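Local coordinates for Card1 endonuclease domain-containing protein (Vibrio cholerae, PDB 1XMX), which is of unknown function but carries a Card1-like endonuclease domain of the PDDEXK clan and probably binds nucleic acid, at residues L238-I241 with A245-F248. Residues are numbered along the deposited sequence; the frame is centred on the assembly and turned at random.
Sequences LTFI and ARRF
F240 lays one ring face over the backbone of R246, where a strand turns into a long helix. The strand is 237-240, the central one of a small antiparallel sheet between 205-207 and 231-234. The order helix 181-201, strand 205-207, helices 210-213 and 216-227, then strands 231-234 and 237-240 is consistent with a winged-helix fold, with the last two strands as the wing hairpin. Helix 243-266 lies in the Card1-like endonuclease range. The tight part is the F240 ring. R246 CA stands 3.9 Å from the ring centroid and 16° off the ring normal, a CH-pi contact over the face. It lies nearer the CG side of the ring, 3.8 Å from F240 CG. With chi1 at -52°, F240 CG is anti to its carbonyl carbon, which lays the ring against R246 CA. R246 CB adds to the packing at F240 CD2, 3.9 Å away. The carbonyl oxygen A245 O comes obliquely to F240 CD1, at 3.7 Å. The opposite ring face carries L238 CG, so the ring sits between L238 CG of its own strand and R246 CA of the helix. C198 of helix 181-201 touches both F240 and R246. The R246 chain bends at chi2 and chi3, and its guanidinium end leads away from the strand. Only its first carbons pack on the ring. The loose side is at I241, which is exposed. Its contact with the helix is a single apolar touch, from CG1 to A245 CB. I230 lies against both of these side chains, and N242 OD1 accepts a hydrogen bond from A245 N near the helix start. A245 itself is buried and bridges the two sides: A245 CB lies 4.1 Å from F240 CB and 4.1 Å from I241 CG1.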
# COMPACT_ATOMS: atom_id res chain seq x y z
N LEU A 238 29.59 -21.70 10.07
CA LEU A 238 28.67 -21.22 9.04
C LEU A 238 29.10 -19.84 8.53
O LEU A 238 29.26 -18.91 9.32
CB LEU A 238 27.24 -21.18 9.60
CG LEU A 238 26.16 -20.48 8.75
CD1 LEU A 238 25.81 -21.32 7.53
CD2 LEU A 238 24.91 -20.18 9.59
N THR A 239 29.34 -19.71 7.22
CA THR A 239 29.73 -18.41 6.65
C THR A 239 28.71 -18.00 5.57
O THR A 239 28.53 -18.72 4.59
CB THR A 239 31.12 -18.48 6.02
OG1 THR A 239 32.02 -19.16 6.92
CG2 THR A 239 31.67 -17.05 5.67
N PHE A 240 28.04 -16.86 5.75
CA PHE A 240 27.26 -16.29 4.63
C PHE A 240 28.16 -15.62 3.56
O PHE A 240 29.21 -15.02 3.89
CB PHE A 240 26.18 -15.35 5.15
CG PHE A 240 25.30 -15.98 6.21
CD1 PHE A 240 24.20 -16.77 5.85
CD2 PHE A 240 25.56 -15.76 7.56
CE1 PHE A 240 23.34 -17.33 6.86
CE2 PHE A 240 24.76 -16.32 8.56
CZ PHE A 240 23.65 -17.12 8.21
N ILE A 241 27.77 -15.76 2.29
CA ILE A 241 28.51 -15.13 1.24
C ILE A 241 28.42 -13.61 1.34
O ILE A 241 29.33 -12.90 0.91
CB ILE A 241 28.07 -15.62 -0.15
CG1 ILE A 241 26.59 -15.33 -0.40
CG2 ILE A 241 28.36 -17.11 -0.29
CD1 ILE A 241 26.21 -15.33 -1.89
N ALA A 245 22.53 -12.42 2.17
CA ALA A 245 22.32 -13.82 2.59
C ALA A 245 22.19 -13.91 4.10
O ALA A 245 21.39 -14.67 4.60
CB ALA A 245 23.46 -14.72 2.10
N ARG A 246 22.98 -13.17 4.84
CA ARG A 246 22.77 -13.13 6.28
C ARG A 246 21.38 -12.59 6.67
O ARG A 246 20.72 -13.18 7.50
CB ARG A 246 23.86 -12.32 6.98
CG ARG A 246 23.62 -12.26 8.52
CD ARG A 246 24.03 -10.99 9.25
NE ARG A 246 23.54 -9.66 8.79
CZ ARG A 246 22.35 -9.05 9.01
NH1 ARG A 246 21.28 -9.62 9.64
NH2 ARG A 246 22.23 -7.81 8.55
N ARG A 247 20.92 -11.49 6.08
CA ARG A 247 19.59 -10.94 6.37
C ARG A 247 18.47 -11.92 6.02
O ARG A 247 17.43 -11.95 6.68
CB ARG A 247 19.32 -9.66 5.54
CG ARG A 247 19.79 -8.38 6.21
CD ARG A 247 19.51 -7.14 5.32
NE ARG A 247 20.77 -6.66 4.74
CZ ARG A 247 20.98 -6.45 3.44
NH1 ARG A 247 19.99 -6.66 2.58
NH2 ARG A 247 22.16 -6.01 3.00
N PHE A 248 18.71 -12.68 4.96
CA PHE A 248 17.74 -13.60 4.42
C PHE A 248 17.51 -14.65 5.46
O PHE A 248 16.35 -14.96 5.76
CB PHE A 248 18.29 -14.23 3.15
CG PHE A 248 17.37 -15.26 2.52
CD1 PHE A 248 16.34 -14.87 1.66
CD2 PHE A 248 17.58 -16.63 2.72
CE1 PHE A 248 15.50 -15.82 1.06
CE2 PHE A 248 16.75 -17.57 2.13
CZ PHE A 248 15.71 -17.17 1.29